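Local atomic coordinates of adherence and virulence protein A (Streptococcus pneumoniae, PDB entry 6PON), a protein that probably binds host fibronectin and contributes to the adherence and virulence of pneumococci. Residues L50-I59 with L118-I129. Sequence-based numbering, arbitrary orientation.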
loop_
_atom_site.group_PDB
_atom_site.type_symbol
_atom_site.label_atom_id
_atom_site.label_comp_id
_atom_site.label_asym_id
_atom_site.label_seq_id
_atom_site.Cartn_x
_atom_site.Cartn_y
_atom_site.Cartn_z
ATOM N N LEU B 50 -8.247 -4.207 38.151
ATOM C CA LEU B 50 -7.161 -5.010 37.611
ATOM C C LEU B 50 -7.493 -6.473 37.850
ATOM O O LEU B 50 -7.805 -6.875 38.974
ATOM C CB LEU B 50 -5.824 -4.659 38.257
ATOM C CG LEU B 50 -5.334 -3.219 38.202
ATOM C CD1 LEU B 50 -6.026 -2.371 39.264
ATOM C CD2 LEU B 50 -3.824 -3.219 38.393
ATOM N N SER B 51 -7.439 -7.267 36.800
ATOM C CA SER B 51 -7.874 -8.645 36.904
ATOM C C SER B 51 -6.759 -9.549 36.409
ATOM O O SER B 51 -6.270 -9.385 35.286
ATOM C CB SER B 51 -9.173 -8.862 36.116
ATOM O OG SER B 51 -9.509 -10.228 36.085
ATOM N N ALA B 52 -6.348 -10.485 37.259
ATOM C CA ALA B 52 -5.402 -11.520 36.887
ATOM C C ALA B 52 -6.108 -12.814 36.511
ATOM O O ALA B 52 -5.460 -13.859 36.402
ATOM C CB ALA B 52 -4.409 -11.753 38.029
ATOM N N HIS B 53 -7.417 -12.760 36.312
ATOM C CA HIS B 53 -8.173 -13.930 35.902
ATOM C C HIS B 53 -7.570 -14.541 34.634
ATOM O O HIS B 53 -7.302 -13.811 33.665
ATOM C CB HIS B 53 -9.632 -13.550 35.659
ATOM C CG HIS B 53 -10.526 -14.720 35.380
ATOM N ND1 HIS B 53 -10.686 -15.257 34.116
ATOM C CD2 HIS B 53 -11.314 -15.452 36.201
ATOM C CE1 HIS B 53 -11.541 -16.262 34.171
ATOM N NE2 HIS B 53 -11.939 -16.398 35.424
ATOM N N PRO B 54 -7.381 -15.867 34.590
ATOM C CA PRO B 54 -6.687 -16.491 33.450
ATOM C C PRO B 54 -7.332 -16.245 32.090
ATOM O O PRO B 54 -6.640 -16.364 31.076
ATOM C CB PRO B 54 -6.705 -17.985 33.810
ATOM C CG PRO B 54 -7.853 -18.138 34.769
ATOM C CD PRO B 54 -7.847 -16.865 35.567
ATOM N N VAL B 55 -8.616 -15.901 32.031
ATOM C CA VAL B 55 -9.311 -15.620 30.778
ATOM C C VAL B 55 -9.649 -14.140 30.643
ATOM O O VAL B 55 -9.463 -13.541 29.581
ATOM C CB VAL B 55 -10.589 -16.476 30.657
ATOM C CG1 VAL B 55 -11.255 -16.252 29.309
ATOM C CG2 VAL B 55 -10.260 -17.920 30.866
ATOM N N PHE B 56 -10.188 -13.544 31.707
ATOM C CA PHE B 56 -10.767 -12.208 31.665
ATOM C C PHE B 56 -9.791 -11.120 32.082
ATOM O O PHE B 56 -10.191 -9.956 32.176
ATOM C CB PHE B 56 -12.005 -12.153 32.564
ATOM C CG PHE B 56 -12.964 -13.264 32.316
ATOM C CD1 PHE B 56 -13.224 -13.694 31.018
ATOM C CD2 PHE B 56 -13.597 -13.896 33.374
ATOM C CE1 PHE B 56 -14.105 -14.736 30.772
ATOM C CE2 PHE B 56 -14.480 -14.935 33.143
ATOM C CZ PHE B 56 -14.734 -15.354 31.834
ATOM N N GLY B 57 -8.539 -11.476 32.348
ATOM C CA GLY B 57 -7.554 -10.536 32.835
ATOM C C GLY B 57 -7.535 -9.281 32.006
ATOM O O GLY B 57 -7.532 -9.347 30.774
ATOM N N ARG B 58 -7.563 -8.135 32.673
ATOM C CA ARG B 58 -7.631 -6.846 32.001
ATOM C C ARG B 58 -7.404 -5.784 33.063
ATOM O O ARG B 58 -7.445 -6.064 34.264
ATOM C CB ARG B 58 -8.977 -6.638 31.303
ATOM C CG ARG B 58 -10.163 -6.689 32.280
ATOM C CD ARG B 58 -11.494 -6.841 31.560
ATOM N NE ARG B 58 -12.645 -6.668 32.446
ATOM C CZ ARG B 58 -13.165 -7.634 33.195
ATOM N NH1 ARG B 58 -12.642 -8.850 33.172
ATOM N NH2 ARG B 58 -14.218 -7.392 33.961
ATOM N N ILE B 59 -7.143 -4.566 32.607
ATOM C CA ILE B 59 -7.163 -3.388 33.455
ATOM C C ILE B 59 -8.116 -2.392 32.812
ATOM O O ILE B 59 -8.135 -2.238 31.586
ATOM C CB ILE B 59 -5.753 -2.788 33.654
ATOM C CG1 ILE B 59 -5.839 -1.473 34.438
ATOM C CG2 ILE B 59 -5.071 -2.594 32.313
ATOM C CD1 ILE B 59 -4.529 -1.043 35.076
ATOM N N LEU B 118 2.847 -0.576 41.114
ATOM C CA LEU B 118 1.807 -1.590 41.022
ATOM C C LEU B 118 1.790 -2.082 39.582
ATOM O O LEU B 118 1.587 -1.285 38.664
ATOM C CB LEU B 118 0.452 -1.019 41.443
ATOM C CG LEU B 118 -0.775 -1.936 41.376
ATOM C CD1 LEU B 118 -0.662 -3.096 42.350
ATOM C CD2 LEU B 118 -2.037 -1.131 41.618
ATOM N N ILE B 119 2.040 -3.376 39.385
ATOM C CA ILE B 119 2.259 -3.967 38.069
ATOM C C ILE B 119 1.192 -5.021 37.808
ATOM O O ILE B 119 1.002 -5.931 38.628
ATOM C CB ILE B 119 3.645 -4.626 37.957
ATOM C CG1 ILE B 119 4.773 -3.657 38.311
ATOM C CG2 ILE B 119 3.817 -5.251 36.563
ATOM C CD1 ILE B 119 6.173 -4.314 38.307
ATOM N N ILE B 120 0.532 -4.935 36.647
ATOM C CA ILE B 120 -0.349 -6.002 36.190
ATOM C C ILE B 120 0.238 -6.591 34.914
ATOM O O ILE B 120 0.590 -5.855 33.988
ATOM C CB ILE B 120 -1.807 -5.535 35.976
ATOM C CG1 ILE B 120 -2.666 -6.705 35.491
ATOM C CG2 ILE B 120 -1.919 -4.344 34.983
ATOM C CD1 ILE B 120 -4.145 -6.370 35.327
ATOM N N GLU B 121 0.370 -7.914 34.891
ATOM C CA GLU B 121 0.801 -8.672 33.729
ATOM C C GLU B 121 -0.384 -9.502 33.271
ATOM O O GLU B 121 -0.899 -10.324 34.039
ATOM C CB GLU B 121 1.977 -9.586 34.063
ATOM C CG GLU B 121 3.142 -8.900 34.747
ATOM C CD GLU B 121 4.118 -9.915 35.301
ATOM O OE1 GLU B 121 3.795 -11.129 35.196
ATOM O OE2 GLU B 121 5.188 -9.511 35.822
ATOM N N ILE B 122 -0.815 -9.276 32.037
ATOM C CA ILE B 122 -1.951 -9.980 31.464
ATOM C C ILE B 122 -1.363 -10.985 30.484
ATOM O O ILE B 122 -1.112 -10.678 29.318
ATOM C CB ILE B 122 -2.935 -9.022 30.815
ATOM C CG1 ILE B 122 -3.423 -8.046 31.884
ATOM C CG2 ILE B 122 -4.096 -9.786 30.216
ATOM C CD1 ILE B 122 -4.039 -6.802 31.333
ATOM N N MET B 123 -1.130 -12.198 30.981
ATOM C CA MET B 123 -0.389 -13.261 30.310
ATOM C C MET B 123 -1.124 -14.579 30.436
ATOM O O MET B 123 -0.545 -15.604 30.802
ATOM C CB MET B 123 1.013 -13.417 30.899
ATOM C CG MET B 123 1.829 -12.128 30.965
ATOM S SD MET B 123 2.560 -11.765 29.368
ATOM C CE MET B 123 3.148 -10.095 29.610
ATOM N N GLY B 124 -2.425 -14.563 30.172
ATOM C CA GLY B 124 -3.215 -15.775 30.239
ATOM C C GLY B 124 -3.046 -16.536 31.540
ATOM O O GLY B 124 -3.286 -15.994 32.623
ATOM N N LYS B 125 -2.593 -17.789 31.433
ATOM C CA LYS B 125 -2.418 -18.656 32.593
ATOM C C LYS B 125 -1.466 -18.050 33.626
ATOM O O LYS B 125 -1.581 -18.339 34.820
ATOM C CB LYS B 125 -1.920 -20.023 32.105
ATOM C CG LYS B 125 -0.981 -20.754 33.040
ATOM C CD LYS B 125 -0.097 -21.711 32.275
ATOM C CE LYS B 125 -0.793 -23.030 32.107
ATOM N NZ LYS B 125 -0.999 -23.676 33.432
ATOM N N HIS B 126 -0.544 -17.194 33.198
ATOM C CA HIS B 126 0.462 -16.621 34.076
ATOM C C HIS B 126 0.158 -15.189 34.480
ATOM O O HIS B 126 1.024 -14.531 35.063
ATOM C CB HIS B 126 1.827 -16.688 33.399
ATOM C CG HIS B 126 2.286 -18.084 33.113
ATOM N ND1 HIS B 126 2.237 -19.092 34.053
ATOM C CD2 HIS B 126 2.800 -18.640 31.991
ATOM C CE1 HIS B 126 2.703 -20.207 33.523
ATOM N NE2 HIS B 126 3.048 -19.961 32.270
ATOM N N SER B 127 -1.037 -14.684 34.177
ATOM C CA SER B 127 -1.402 -13.338 34.595
ATOM C C SER B 127 -1.213 -13.200 36.094
ATOM O O SER B 127 -1.371 -14.168 36.847
ATOM C CB SER B 127 -2.846 -13.021 34.228
ATOM O OG SER B 127 -3.051 -13.172 32.837
ATOM N N ASN B 128 -0.834 -11.992 36.516
ATOM C CA ASN B 128 -0.538 -11.733 37.916
ATOM C C ASN B 128 -0.548 -10.232 38.185
ATOM O O ASN B 128 -0.470 -9.410 37.268
ATOM C CB ASN B 128 0.805 -12.347 38.317
ATOM C CG ASN B 128 0.776 -12.942 39.713
ATOM O OD1 ASN B 128 0.108 -12.428 40.619
ATOM N ND2 ASN B 128 1.484 -14.046 39.888
ATOM N N ILE B 129 -0.669 -9.892 39.470
ATOM C CA ILE B 129 -0.708 -8.513 39.943
ATOM C C ILE B 129 0.274 -8.415 41.096
ATOM O O ILE B 129 0.217 -9.218 42.034
ATOM C CB ILE B 129 -2.122 -8.086 40.389
ATOM C CG1 ILE B 129 -3.115 -8.173 39.224
ATOM C CG2 ILE B 129 -2.115 -6.669 40.955
ATOM C CD1 ILE B 129 -4.583 -7.954 39.650
#
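Leu118 meets Leu50 methyl to methyl, CD2 to CD2 at 4.2 Å, and opens the face-to-face packing of two beta hairpins that belong to different sheets. Ile120 reaches across to the opposing hairpin: with CG1 anti to the backbone N (chi1 180°) and the chain extended beyond it, CD1 lies over the paired strands, 3.5 Å from Arg58 O and 3.7 Å from Ser51 O, while CD2 of Leu50 rests on its CB and CG2. Ile122 carries on along the other arm, its CG2 against Gly57 O and its CD1 3.7 Å from Arg58 CA. Where the hairpins turn, backbone replaces side chain. Gly124 and Pro54 exchange a reciprocal pair of CA-H...O contacts, Pro54 CA to Gly124 O at 3.5 Å being the shorter. Ser127 turns its OG inward to its own loop, accepting from Met123 N and donating to Gly124 O at 2.8 Å, which holds the turn compact and leaves CB to press on Ala52 O. Ile129, on the returning strand, has CG1 beside the backbone N (chi1 -61°); CD1 reaches Leu50 CB and, at 3.5 Å, Leu50 O, with Ala52 CB against its CG1. The joint is thus methyl packing and carbon-to-carbonyl contacts, while hydrogen bonds stay within each segment or leave both, as from Ser51 to Glu34. Within this NFACT-family region, it closes the four-stranded sheet of 23-61 onto the five-stranded sheet of 87-142; Leu118 and Ile129 also touch strand 34-41, Ile120 leans on Val100 of strand 99-107, and Phe3, ahead of helix 5-19, touches Ile122.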